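Local atomic coordinates of 2-Keto-3-deoxy-(6-phospho-)gluconate aldolase (Thermoproteus tenax, PDB entry 2R91), a protein that belongs to the dihydrodipicolinate synthetase family of TIM-barrel proteins and is an aldolase. Residues L56-T61 with A83-S88; P124-N129 with Q171-N176; A198-E203 with I237-A242; V243-E248 with E268-L273. One frame throughout, in Å; residues are numbered along the deposited sequence.

Contact 1 (L56-T61 with A83-S88); sequences LTDAAT and AKYAES
Two neighbouring outer helices of the TIM barrel meet here, helix 50-63 and helix 76-88, through Thr57 and Asp58 on the first and Tyr85 and Ala86 on the second. Between them the chain passes through barrel strand 67-70. The two short segments run nearly parallel, with axes 10.1 Å apart and 23° between their directions. Their CA atoms are closest at Thr57 and Ala86. Thr57 turns its methyl toward the other helix, with CG2 anti to the backbone N. Thr57 CG2 lies 3.9 Å from Ala86 CA and 4.0 Å from Tyr85 CD2. Thr57 OG1 is hydrogen-bonded back to the carbonyl of Lys53 in its own helix. Thr57 and Ala86 also both rest on Val69 of the strand beneath.

Farther out, the contact becomes polar. Tyr85 CG is anti to the backbone N (chi1 -171°), which sends the ring across to the first helix. Tyr85 OH donates to Asp58 OD1 at 2.7 Å, on the syn lone pair of that oxygen. The carboxylate and ring planes are 59° apart, and the two side chains cross at about a right angle. Asp58 OD1 also forms a salt bridge with Arg89 NE, just past the second segment.

One carboxylate oxygen thus serves both a phenol and a guanidinium group. The positive charge of Arg89 probably favours the ionised form of Asp58. The methyl packing is buried, while the phenol-carboxylate bond ties the helices together in a partly exposed layer.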
loop_
_atom_site.group_PDB
_atom_site.type_symbol
_atom_site.label_atom_id
_atom_site.label_comp_id
_atom_site.label_asym_id
_atom_site.label_seq_id
_atom_site.Cartn_x
_atom_site.Cartn_y
_atom_site.Cartn_z
ATOM N N LEU A 56 -1.631 -34.160 9.992
ATOM C CA LEU A 56 -0.857 -33.273 10.825
ATOM C C LEU A 56 -1.512 -33.102 12.208
ATOM O O LEU A 56 -0.840 -33.128 13.237
ATOM C CB LEU A 56 -0.698 -31.953 10.035
ATOM C CG LEU A 56 0.083 -30.810 10.642
ATOM C CD1 LEU A 56 1.586 -31.249 10.795
ATOM C CD2 LEU A 56 -0.072 -29.592 9.709
ATOM N N THR A 57 -2.837 -32.993 12.244
ATOM C CA THR A 57 -3.585 -32.963 13.506
ATOM C C THR A 57 -3.294 -34.217 14.343
ATOM O O THR A 57 -3.059 -34.135 15.559
ATOM C CB THR A 57 -5.121 -32.897 13.230
ATOM O OG1 THR A 57 -5.447 -31.646 12.611
ATOM C CG2 THR A 57 -5.952 -33.074 14.505
ATOM N N ASP A 58 -3.295 -35.383 13.700
ATOM C CA ASP A 58 -3.029 -36.632 14.448
ATOM C C ASP A 58 -1.609 -36.599 14.994
ATOM O O ASP A 58 -1.377 -36.939 16.159
ATOM C CB ASP A 58 -3.171 -37.857 13.536
ATOM C CG ASP A 58 -4.615 -38.149 13.146
ATOM O OD1 ASP A 58 -5.549 -37.756 13.849
ATOM O OD2 ASP A 58 -4.815 -38.821 12.121
ATOM N N ALA A 59 -0.650 -36.198 14.149
ATOM C CA ALA A 59 0.765 -36.180 14.566
ATOM C C ALA A 59 0.991 -35.192 15.698
ATOM O O ALA A 59 1.710 -35.492 16.650
ATOM C CB ALA A 59 1.709 -35.877 13.357
ATOM N N ALA A 60 0.375 -34.008 15.594
ATOM C CA ALA A 60 0.579 -32.953 16.600
ATOM C C ALA A 60 -0.031 -33.371 17.937
ATOM O O ALA A 60 0.628 -33.293 18.983
ATOM C CB ALA A 60 -0.045 -31.592 16.116
ATOM N N THR A 61 -1.302 -33.806 17.908
ATOM C CA THR A 61 -1.973 -34.227 19.151
ATOM C C THR A 61 -1.360 -35.497 19.778
ATOM O O THR A 61 -1.459 -35.700 20.974
ATOM C CB THR A 61 -3.518 -34.387 19.002
ATOM O OG1 THR A 61 -3.819 -35.348 17.976
ATOM C CG2 THR A 61 -4.175 -33.043 18.664
ATOM N N ALA A 83 -12.308 -28.721 11.727
ATOM C CA ALA A 83 -12.496 -28.228 13.109
ATOM C C ALA A 83 -13.107 -29.308 14.009
ATOM O O ALA A 83 -12.673 -29.513 15.152
ATOM C CB ALA A 83 -13.358 -26.958 13.128
ATOM N N LYS A 84 -14.119 -30.017 13.491
ATOM C CA LYS A 84 -14.730 -31.095 14.286
ATOM C C LYS A 84 -13.720 -32.214 14.533
ATOM O O LYS A 84 -13.639 -32.743 15.641
ATOM C CB LYS A 84 -15.999 -31.645 13.595
ATOM C CG LYS A 84 -17.101 -30.645 13.371
ATOM C CD LYS A 84 -18.293 -31.302 12.653
ATOM C CE LYS A 84 -19.400 -30.316 12.338
ATOM N NZ LYS A 84 -20.268 -30.631 11.071
ATOM N N TYR A 85 -12.945 -32.570 13.508
ATOM C CA TYR A 85 -11.901 -33.586 13.637
ATOM C C TYR A 85 -10.857 -33.219 14.699
ATOM O O TYR A 85 -10.497 -34.043 15.570
ATOM C CB TYR A 85 -11.194 -33.805 12.294
ATOM C CG TYR A 85 -10.242 -34.982 12.291
ATOM C CD1 TYR A 85 -10.742 -36.301 12.326
ATOM C CD2 TYR A 85 -8.861 -34.799 12.287
ATOM C CE1 TYR A 85 -9.908 -37.382 12.356
ATOM C CE2 TYR A 85 -8.003 -35.887 12.293
ATOM C CZ TYR A 85 -8.551 -37.186 12.323
ATOM O OH TYR A 85 -7.750 -38.279 12.327
ATOM N N ALA A 86 -10.355 -31.985 14.624
ATOM C CA ALA A 86 -9.369 -31.497 15.595
ATOM C C ALA A 86 -9.926 -31.590 17.018
ATOM O O ALA A 86 -9.251 -32.054 17.939
ATOM C CB ALA A 86 -8.986 -30.055 15.265
ATOM N N GLU A 87 -11.156 -31.150 17.193
ATOM C CA GLU A 87 -11.799 -31.243 18.496
ATOM C C GLU A 87 -11.860 -32.686 19.009
ATOM O O GLU A 87 -11.609 -32.945 20.194
ATOM C CB GLU A 87 -13.193 -30.652 18.428
ATOM C CG GLU A 87 -13.903 -30.693 19.786
ATOM C CD GLU A 87 -15.259 -30.048 19.694
ATOM O OE1 GLU A 87 -16.102 -30.559 18.943
ATOM O OE2 GLU A 87 -15.481 -29.008 20.324
ATOM N N SER A 88 -12.155 -33.628 18.124
ATOM C CA SER A 88 -12.265 -35.044 18.536
ATOM C C SER A 88 -10.905 -35.604 18.893
ATOM O O SER A 88 -10.797 -36.516 19.732
ATOM C CB SER A 88 -12.901 -35.889 17.434
ATOM O OG SER A 88 -11.980 -36.150 16.379
#

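Contact 2 (P124-N129 with Q171-N176); sequences PVFLYN and QARVYN. With SO4 (sulfate ion), chain E.
Phe126 meets Arg173 edge-on: the ring points its CZ atom at one face of the guanidinium group. Phe126 CZ sits 3.6 Å above that plane, offset toward the rim, and is 3.7 Å from Arg173 NH1. The ring and guanidinium planes are 77° apart, so this is an edge contact of the phenyl and not a stack. The neighbouring corner of the same ring, Phe126 CE2, touches Tyr175 CE2 at 3.8 Å.

While Phe126 covers one face of the guanidinium, the NE/NH2 edge of Arg173 serves Tyr175. The chain bends at chi3 (58°), and Arg173 NE and NH2 both donate to Tyr175 OH, at 2.8 and 2.9 Å. The phenol oxygen lies close to the guanidinium plane. This side-on grip fixes the rotation of the planar group that Phe126 packs against. Tyr175 OH is also hydrogen-bonded to Glu2 OE1.

Farther along strand 125-129, Tyr128 OH is hydrogen-bonded to Thr41 and to O1 of a sulfate ion, probably from the crystallisation liquor. The modelled 2.5 Å from Tyr128 OH to sulfate O1 is very short and its exact length doubtful. Thr42, Thr155 and Lys153 also bind this ion.

Strand 149-154 lies between the two strands in the sheet. Phe126, Arg173 and Tyr175 therefore meet across the inside of the closed eight-stranded parallel barrel, the interior packing of a TIM barrel.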
loop_
_atom_site.group_PDB
_atom_site.type_symbol
_atom_site.label_atom_id
_atom_site.label_comp_id
_atom_site.label_asym_id
_atom_site.label_seq_id
_atom_site.Cartn_x
_atom_site.Cartn_y
_atom_site.Cartn_z
ATOM N N PRO A 124 -12.736 -23.383 21.972
ATOM C CA PRO A 124 -12.555 -21.993 21.531
ATOM C C PRO A 124 -12.111 -21.902 20.062
ATOM O O PRO A 124 -11.304 -22.719 19.603
ATOM C CB PRO A 124 -11.424 -21.483 22.427
ATOM C CG PRO A 124 -11.464 -22.373 23.639
ATOM C CD PRO A 124 -11.858 -23.724 23.106
ATOM N N VAL A 125 -12.673 -20.945 19.346
ATOM C CA VAL A 125 -12.232 -20.618 17.997
ATOM C C VAL A 125 -11.384 -19.328 18.035
ATOM O O VAL A 125 -11.823 -18.313 18.585
ATOM C CB VAL A 125 -13.442 -20.428 17.056
ATOM C CG1 VAL A 125 -13.009 -19.856 15.691
ATOM C CG2 VAL A 125 -14.189 -21.775 16.876
ATOM N N PHE A 126 -10.177 -19.397 17.470
ATOM C CA PHE A 126 -9.244 -18.245 17.405
ATOM C C PHE A 126 -9.295 -17.613 16.044
ATOM O O PHE A 126 -9.349 -18.322 15.012
ATOM C CB PHE A 126 -7.791 -18.706 17.614
ATOM C CG PHE A 126 -7.399 -18.935 19.056
ATOM C CD1 PHE A 126 -8.255 -19.563 19.949
ATOM C CD2 PHE A 126 -6.158 -18.533 19.504
ATOM C CE1 PHE A 126 -7.870 -19.774 21.277
ATOM C CE2 PHE A 126 -5.764 -18.749 20.838
ATOM C CZ PHE A 126 -6.601 -19.371 21.705
ATOM N N LEU A 127 -9.243 -16.286 16.005
ATOM C CA LEU A 127 -8.951 -15.609 14.760
ATOM C C LEU A 127 -7.437 -15.665 14.532
ATOM O O LEU A 127 -6.655 -15.362 15.432
ATOM C CB LEU A 127 -9.469 -14.168 14.805
ATOM C CG LEU A 127 -8.862 -13.214 13.759
ATOM C CD1 LEU A 127 -9.296 -13.506 12.318
ATOM C CD2 LEU A 127 -9.148 -11.746 14.166
ATOM N N TYR A 128 -7.017 -16.109 13.353
ATOM C CA TYR A 128 -5.617 -16.052 12.953
ATOM C C TYR A 128 -5.540 -14.997 11.855
ATOM O O TYR A 128 -5.914 -15.238 10.692
ATOM C CB TYR A 128 -5.122 -17.437 12.475
ATOM C CG TYR A 128 -3.733 -17.499 11.832
ATOM C CD1 TYR A 128 -2.718 -16.564 12.147
ATOM C CD2 TYR A 128 -3.423 -18.522 10.949
ATOM C CE1 TYR A 128 -1.456 -16.647 11.534
ATOM C CE2 TYR A 128 -2.185 -18.617 10.341
ATOM C CZ TYR A 128 -1.194 -17.697 10.641
ATOM O OH TYR A 128 0.017 -17.848 10.012
ATOM N N ASN A 129 -5.070 -13.813 12.249
ATOM C CA ASN A 129 -5.046 -12.640 11.402
ATOM C C ASN A 129 -3.625 -12.464 10.847
ATOM O O ASN A 129 -2.648 -12.580 11.585
ATOM C CB ASN A 129 -5.499 -11.421 12.245
ATOM C CG ASN A 129 -5.764 -10.167 11.409
ATOM O OD1 ASN A 129 -5.110 -9.125 11.595
ATOM N ND2 ASN A 129 -6.738 -10.242 10.538
ATOM N N GLN A 171 -11.399 -10.870 27.492
ATOM C CA GLN A 171 -11.335 -12.278 27.888
ATOM C C GLN A 171 -10.605 -13.200 26.895
ATOM O O GLN A 171 -10.295 -14.356 27.221
ATOM C CB GLN A 171 -12.745 -12.813 28.145
ATOM C CG GLN A 171 -13.447 -12.149 29.342
ATOM C CD GLN A 171 -12.582 -12.171 30.600
ATOM O OE1 GLN A 171 -12.080 -13.236 31.018
ATOM N NE2 GLN A 171 -12.390 -10.989 31.212
ATOM N N ALA A 172 -10.324 -12.708 25.697
ATOM C CA ALA A 172 -9.634 -13.519 24.692
ATOM C C ALA A 172 -8.170 -13.684 25.062
ATOM O O ALA A 172 -7.576 -12.776 25.648
ATOM C CB ALA A 172 -9.748 -12.855 23.305
ATOM N N ARG A 173 -7.578 -14.816 24.693
ATOM C CA ARG A 173 -6.131 -14.978 24.702
ATOM C C ARG A 173 -5.540 -14.386 23.395
ATOM O O ARG A 173 -5.861 -14.846 22.298
ATOM C CB ARG A 173 -5.766 -16.450 24.803
ATOM C CG ARG A 173 -6.000 -17.097 26.179
ATOM C CD ARG A 173 -6.128 -18.638 26.049
ATOM N NE ARG A 173 -4.937 -19.266 25.442
ATOM C CZ ARG A 173 -4.896 -20.481 24.866
ATOM N NH1 ARG A 173 -5.990 -21.246 24.793
ATOM N NH2 ARG A 173 -3.754 -20.939 24.356
ATOM N N VAL A 174 -4.673 -13.385 23.534
ATOM C CA VAL A 174 -4.115 -12.634 22.387
ATOM C C VAL A 174 -2.589 -12.829 22.271
ATOM O O VAL A 174 -1.854 -12.704 23.260
ATOM C CB VAL A 174 -4.517 -11.118 22.456
ATOM C CG1 VAL A 174 -3.919 -10.341 21.288
ATOM C CG2 VAL A 174 -6.044 -10.954 22.483
ATOM N N TYR A 175 -2.127 -13.166 21.064
ATOM C CA TYR A 175 -0.731 -13.480 20.753
ATOM C C TYR A 175 -0.296 -12.690 19.522
ATOM O O TYR A 175 -1.081 -12.489 18.582
ATOM C CB TYR A 175 -0.598 -14.968 20.368
ATOM C CG TYR A 175 -1.103 -15.884 21.449
ATOM C CD1 TYR A 175 -0.230 -16.447 22.370
ATOM C CD2 TYR A 175 -2.454 -16.140 21.585
ATOM C CE1 TYR A 175 -0.684 -17.249 23.399
ATOM C CE2 TYR A 175 -2.924 -16.970 22.609
ATOM C CZ TYR A 175 -2.021 -17.522 23.494
ATOM O OH TYR A 175 -2.480 -18.341 24.499
ATOM N N ASN A 176 0.944 -12.238 19.523
ATOM C CA ASN A 176 1.502 -11.632 18.321
ATOM C C ASN A 176 2.413 -12.635 17.615
ATOM O O ASN A 176 3.152 -13.391 18.271
ATOM C CB ASN A 176 2.238 -10.303 18.641
ATOM C CG ASN A 176 2.865 -9.692 17.411
ATOM O OD1 ASN A 176 3.944 -10.087 17.017
ATOM N ND2 ASN A 176 2.171 -8.763 16.770
HETATM S S SO4 E . 3.046 -17.870 11.246
HETATM O O1 SO4 E . 1.955 -16.862 11.159
HETATM O O2 SO4 E . 3.706 -17.582 12.543
HETATM O O3 SO4 E . 2.689 -19.262 11.041
HETATM O O4 SO4 E . 4.053 -17.679 10.172
#

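Contact 3 (A198-E203 with I237-A242); sequences ANYLPE and IGYAAA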
loop_
_atom_site.group_PDB
_atom_site.type_symbol
_atom_site.label_atom_id
_atom_site.label_comp_id
_atom_site.label_asym_id
_atom_site.label_seq_id
_atom_site.Cartn_x
_atom_site.Cartn_y
_atom_site.Cartn_z
ATOM N N ALA A 198 10.248 -20.200 17.149
ATOM C CA ALA A 198 10.108 -21.292 18.128
ATOM C C ALA A 198 10.449 -22.650 17.511
ATOM O O ALA A 198 10.714 -23.603 18.235
ATOM C CB ALA A 198 8.721 -21.307 18.772
ATOM N N ASN A 199 10.442 -22.743 16.186
ATOM C CA ASN A 199 10.913 -23.963 15.542
ATOM C C ASN A 199 12.401 -24.210 15.725
ATOM O O ASN A 199 12.814 -25.333 15.966
ATOM C CB ASN A 199 10.614 -23.967 14.041
ATOM C CG ASN A 199 9.159 -24.208 13.762
ATOM O OD1 ASN A 199 8.690 -25.346 13.863
ATOM N ND2 ASN A 199 8.422 -23.139 13.471
ATOM N N TYR A 200 13.212 -23.164 15.526
ATOM C CA TYR A 200 14.667 -23.360 15.468
ATOM C C TYR A 200 15.420 -22.863 16.688
ATOM O O TYR A 200 16.504 -23.356 16.957
ATOM C CB TYR A 200 15.267 -22.776 14.179
ATOM C CG TYR A 200 14.847 -21.347 13.822
ATOM C CD1 TYR A 200 15.564 -20.246 14.292
ATOM C CD2 TYR A 200 13.787 -21.112 12.937
ATOM C CE1 TYR A 200 15.191 -18.930 13.923
ATOM C CE2 TYR A 200 13.412 -19.825 12.567
ATOM C CZ TYR A 200 14.135 -18.736 13.055
ATOM O OH TYR A 200 13.761 -17.458 12.691
ATOM N N LEU A 201 14.857 -21.898 17.416
ATOM C CA LEU A 201 15.500 -21.362 18.624
ATOM C C LEU A 201 14.533 -21.141 19.772
ATOM O O LEU A 201 14.453 -20.039 20.337
ATOM C CB LEU A 201 16.286 -20.044 18.313
ATOM C CG LEU A 201 17.622 -20.303 17.638
ATOM C CD1 LEU A 201 18.185 -19.019 16.966
ATOM C CD2 LEU A 201 18.614 -20.899 18.662
ATOM N N PRO A 202 13.800 -22.209 20.165
ATOM C CA PRO A 202 12.868 -22.068 21.283
ATOM C C PRO A 202 13.600 -21.608 22.546
ATOM O O PRO A 202 13.027 -20.882 23.343
ATOM C CB PRO A 202 12.328 -23.523 21.475
ATOM C CG PRO A 202 13.360 -24.424 20.824
ATOM C CD PRO A 202 13.807 -23.580 19.614
ATOM N N GLU A 203 14.842 -22.055 22.733
ATOM C CA GLU A 203 15.580 -21.694 23.949
ATOM C C GLU A 203 15.897 -20.199 23.974
ATOM O O GLU A 203 16.009 -19.620 25.028
ATOM C CB GLU A 203 16.849 -22.530 24.127
ATOM C CG GLU A 203 17.896 -22.458 22.995
ATOM C CD GLU A 203 17.647 -23.470 21.845
ATOM O OE1 GLU A 203 16.599 -23.428 21.218
ATOM O OE2 GLU A 203 18.514 -24.322 21.571
ATOM N N ILE A 237 17.061 -15.615 1.500
ATOM C CA ILE A 237 16.966 -16.768 0.573
ATOM C C ILE A 237 15.604 -17.441 0.440
ATOM O O ILE A 237 15.496 -18.483 -0.216
ATOM C CB ILE A 237 17.946 -17.899 0.912
ATOM C CG1 ILE A 237 17.831 -18.248 2.398
ATOM C CG2 ILE A 237 19.373 -17.586 0.444
ATOM C CD1 ILE A 237 18.657 -19.384 2.752
ATOM N N GLY A 238 14.573 -16.891 1.073
ATOM C CA GLY A 238 13.258 -17.528 1.029
ATOM C C GLY A 238 12.955 -18.036 2.430
ATOM O O GLY A 238 13.300 -19.168 2.781
ATOM N N TYR A 239 12.300 -17.198 3.228
ATOM C CA TYR A 239 12.172 -17.460 4.657
ATOM C C TYR A 239 11.510 -18.810 4.944
ATOM O O TYR A 239 11.994 -19.577 5.765
ATOM C CB TYR A 239 11.389 -16.349 5.362
ATOM C CG TYR A 239 11.449 -16.568 6.851
ATOM C CD1 TYR A 239 12.638 -16.362 7.532
ATOM C CD2 TYR A 239 10.335 -17.045 7.566
ATOM C CE1 TYR A 239 12.745 -16.597 8.891
ATOM C CE2 TYR A 239 10.420 -17.273 8.937
ATOM C CZ TYR A 239 11.638 -17.044 9.588
ATOM O OH TYR A 239 11.767 -17.274 10.923
ATOM N N ALA A 240 10.403 -19.087 4.262
ATOM C CA ALA A 240 9.566 -20.282 4.595
ATOM C C ALA A 240 10.358 -21.572 4.416
ATOM O O ALA A 240 10.338 -22.457 5.286
ATOM C CB ALA A 240 8.276 -20.286 3.737
ATOM N N ALA A 241 11.131 -21.655 3.333
ATOM C CA ALA A 241 12.072 -22.784 3.152
ATOM C C ALA A 241 13.260 -22.768 4.119
ATOM O O ALA A 241 13.735 -23.821 4.588
ATOM C CB ALA A 241 12.561 -22.848 1.706
ATOM N N ALA A 242 13.763 -21.573 4.426
ATOM C CA ALA A 242 14.919 -21.443 5.305
ATOM C C ALA A 242 14.651 -21.907 6.747
ATOM O O ALA A 242 15.559 -22.395 7.424
ATOM C CB ALA A 242 15.470 -19.942 5.282
#
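Tyr239 OH is hydrogen-bonded to two hydroxyls, those of Tyr200 and Ser196. The Tyr200 OH to Tyr239 OH bond is 2.7 Å long, and either phenol could be its donor. It joins parts of the chain that follow the last strand of the TIM barrel. Tyr200 comes just before helix 202-213, and Tyr239 lies in the first turn of helix 239-251.

The two rings do not stack. Each hydroxyl sits at the edge of the other ring, near its plane, and the side chains are set at a slant to one another. Apart from the oxygens the approach is loose, with Tyr200 CE2 4.4 Å from Tyr239 CZ. Tyr200 has its CG between the backbone N and the carbonyl carbon (chi1 49°), which directs the ring toward helix 239-251. Tyr239 reaches back with CG anti to its own N (chi1 -172°).

Helix 217-237 borders both residues: Tyr200 packs on Val231, and Tyr239 packs on Ala234. Arg235 makes a cation-pi contact with the Tyr239 ring. Gly238 separates this helix from the next and takes a positive phi of 112°. Gly238 is the N-cap of helix 239-251, and its carbonyl O takes the first-turn backbone bond from Ala242 N at 3.0 Å.

Contact 4 (V243-E248 with E268-L273); sequences VYELVE and EEKAWL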
loop_
_atom_site.group_PDB
_atom_site.type_symbol
_atom_site.label_atom_id
_atom_site.label_comp_id
_atom_site.label_asym_id
_atom_site.label_seq_id
_atom_site.Cartn_x
_atom_site.Cartn_y
_atom_site.Cartn_z
ATOM N N VAL A 243 13.399 -21.791 7.204
ATOM C CA VAL A 243 13.046 -22.180 8.573
ATOM C C VAL A 243 13.515 -23.620 8.847
ATOM O O VAL A 243 14.041 -23.921 9.935
ATOM C CB VAL A 243 11.497 -22.022 8.835
ATOM C CG1 VAL A 243 11.072 -22.690 10.170
ATOM C CG2 VAL A 243 11.065 -20.572 8.833
ATOM N N TYR A 244 13.347 -24.495 7.851
ATOM C CA TYR A 244 13.714 -25.914 7.979
ATOM C C TYR A 244 15.216 -26.078 8.153
ATOM O O TYR A 244 15.679 -26.865 9.002
ATOM C CB TYR A 244 13.337 -26.664 6.697
ATOM C CG TYR A 244 11.865 -26.843 6.456
ATOM C CD1 TYR A 244 11.232 -28.084 6.738
ATOM C CD2 TYR A 244 11.091 -25.799 5.906
ATOM C CE1 TYR A 244 9.852 -28.249 6.494
ATOM C CE2 TYR A 244 9.718 -25.953 5.669
ATOM C CZ TYR A 244 9.113 -27.210 5.948
ATOM O OH TYR A 244 7.750 -27.371 5.691
ATOM N N GLU A 245 15.989 -25.331 7.354
ATOM C CA GLU A 245 17.449 -25.399 7.488
ATOM C C GLU A 245 17.920 -24.800 8.816
ATOM O O GLU A 245 18.865 -25.321 9.435
ATOM C CB GLU A 245 18.158 -24.767 6.267
ATOM C CG GLU A 245 19.699 -24.801 6.310
ATOM C CD GLU A 245 20.255 -26.229 6.258
ATOM O OE1 GLU A 245 19.516 -27.143 5.863
ATOM O OE2 GLU A 245 21.424 -26.430 6.631
ATOM N N LEU A 246 17.264 -23.721 9.269
ATOM C CA LEU A 246 17.558 -23.152 10.587
ATOM C C LEU A 246 17.336 -24.175 11.722
ATOM O O LEU A 246 18.118 -24.243 12.680
ATOM C CB LEU A 246 16.756 -21.869 10.840
ATOM C CG LEU A 246 17.102 -20.681 9.920
ATOM C CD1 LEU A 246 16.168 -19.517 10.191
ATOM C CD2 LEU A 246 18.592 -20.241 10.105
ATOM N N VAL A 247 16.259 -24.957 11.639
ATOM C CA VAL A 247 16.092 -26.064 12.597
ATOM C C VAL A 247 17.294 -27.017 12.563
ATOM O O VAL A 247 17.840 -27.374 13.613
ATOM C CB VAL A 247 14.786 -26.874 12.340
ATOM C CG1 VAL A 247 14.659 -28.093 13.335
ATOM C CG2 VAL A 247 13.575 -25.954 12.446
ATOM N N GLU A 248 17.712 -27.445 11.374
ATOM C CA GLU A 248 18.873 -28.351 11.300
ATOM C C GLU A 248 20.113 -27.687 11.914
ATOM O O GLU A 248 20.819 -28.279 12.743
ATOM C CB GLU A 248 19.152 -28.775 9.847
ATOM C CG GLU A 248 17.912 -29.383 9.207
ATOM C CD GLU A 248 18.182 -30.442 8.155
ATOM O OE1 GLU A 248 19.382 -30.713 7.825
ATOM O OE2 GLU A 248 17.171 -31.014 7.667
ATOM N N GLU A 268 23.375 -24.976 -2.390
ATOM C CA GLU A 268 24.140 -23.729 -2.348
ATOM C C GLU A 268 23.489 -22.741 -1.369
ATOM O O GLU A 268 24.186 -22.035 -0.652
ATOM C CB GLU A 268 24.237 -23.095 -3.741
ATOM C CG GLU A 268 25.067 -23.898 -4.808
ATOM C CD GLU A 268 24.375 -25.170 -5.394
ATOM O OE1 GLU A 268 23.109 -25.295 -5.387
ATOM O OE2 GLU A 268 25.138 -26.054 -5.883
ATOM N N GLU A 269 22.153 -22.694 -1.350
ATOM C CA GLU A 269 21.431 -21.809 -0.428
ATOM C C GLU A 269 21.642 -22.253 1.013
ATOM O O GLU A 269 21.828 -21.434 1.901
ATOM C CB GLU A 269 19.931 -21.801 -0.752
ATOM C CG GLU A 269 19.554 -20.985 -1.966
ATOM C CD GLU A 269 18.193 -21.354 -2.553
ATOM O OE1 GLU A 269 17.711 -22.491 -2.331
ATOM O OE2 GLU A 269 17.627 -20.522 -3.267
ATOM N N LYS A 270 21.557 -23.558 1.263
ATOM C CA LYS A 270 21.821 -24.100 2.593
ATOM C C LYS A 270 23.227 -23.756 3.087
ATOM O O LYS A 270 23.402 -23.357 4.232
ATOM C CB LYS A 270 21.639 -25.620 2.605
ATOM C CG LYS A 270 20.189 -26.064 2.521
ATOM C CD LYS A 270 20.143 -27.592 2.439
ATOM C CE LYS A 270 18.744 -28.109 2.263
ATOM N NZ LYS A 270 18.804 -29.621 2.290
ATOM N N ALA A 271 24.232 -23.916 2.231
ATOM C CA ALA A 271 25.607 -23.596 2.652
ATOM C C ALA A 271 25.744 -22.101 2.991
ATOM O O ALA A 271 26.360 -21.729 3.993
ATOM C CB ALA A 271 26.614 -24.022 1.542
ATOM N N TRP A 272 25.154 -21.252 2.161
ATOM C CA TRP A 272 25.205 -19.801 2.383
ATOM C C TRP A 272 24.544 -19.442 3.719
ATOM O O TRP A 272 25.052 -18.633 4.513
ATOM C CB TRP A 272 24.552 -19.042 1.213
ATOM C CG TRP A 272 24.578 -17.545 1.427
ATOM C CD1 TRP A 272 25.575 -16.680 1.031
ATOM C CD2 TRP A 272 23.625 -16.744 2.161
ATOM N NE1 TRP A 272 25.273 -15.403 1.438
ATOM C CE2 TRP A 272 24.100 -15.403 2.137
ATOM C CE3 TRP A 272 22.400 -17.018 2.798
ATOM C CZ2 TRP A 272 23.401 -14.342 2.725
ATOM C CZ3 TRP A 272 21.716 -15.983 3.406
ATOM C CH2 TRP A 272 22.215 -14.648 3.367
ATOM N N LEU A 273 23.393 -20.049 4.004
ATOM C CA LEU A 273 22.714 -19.731 5.256
ATOM C C LEU A 273 23.493 -20.177 6.469
ATOM O O LEU A 273 23.535 -19.465 7.463
ATOM C CB LEU A 273 21.303 -20.383 5.277
ATOM C CG LEU A 273 20.399 -20.029 6.453
ATOM C CD1 LEU A 273 20.086 -18.519 6.479
ATOM C CD2 LEU A 273 19.099 -20.922 6.382
HETATM O O HOH W 1 19.564 -30.223 4.797
#
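Glu245 is the first residue of 243-248 to reach helix 267-276, and it lies against both Lys270 and Leu273. Its CG is anti to the backbone N (chi1 -180°), and the chain then bends at chi2 (65°). The methylene Glu245 CG touches Leu273 CD2 at 3.9 Å. The Glu245 and Lys270 side chains cross at about a right angle, with Glu245 OE1 3.5 Å from Lys270 CD. The charged atoms themselves are farther apart: Glu245 OE1 is 4.4 Å from Lys270 NZ, too far for a salt bridge. The other oxygen, Glu245 OE2, has a salt bridge to Arg274, the residue after the second segment.

Leu246 comes next and carries the apolar part. Leu246 CD2 lies 3.8 Å from Leu273 CD2, and the two leucine side chains cross nearly perpendicularly. Both helices follow the last barrel strand and belong to the helical C-terminal part of this TIM-barrel protein. Their short axes are 10.5 Å apart, with a crossing angle of -54°. Helix 217-237 borders this layer: Leu246 touches Ile230 and Ala234, and Leu273 touches Ile237.

Glu248, one turn after Glu245, joins through a water. The water accepts from Lys270 NZ at 2.7 Å and donates to Glu248 OE1 at 3.1 Å and to Glu245 OE1 at 3.3 Å.

The four contacts follow one another along the chain without interleaving. Contact 1 is in the outer helices of the barrel, and contact 2 is inside it. Their centres are 18 Å apart, and their nearest atoms are about 6 Å apart. Strand 67-70 lies between them: Val69 packs on the helices, while Ile68 touches Phe126 and Arg173. Contacts 3 and 4 form one C-terminal cluster, with centres 9 Å apart and helix 239-251 in common. They touch directly, with Tyr200 CB 3.5 Å from Val247 N and Ile237 CD1 3.8 Å from Leu273 CB. This cluster and contact 2, which includes the sulfate, lie on opposite sides of the chain centre.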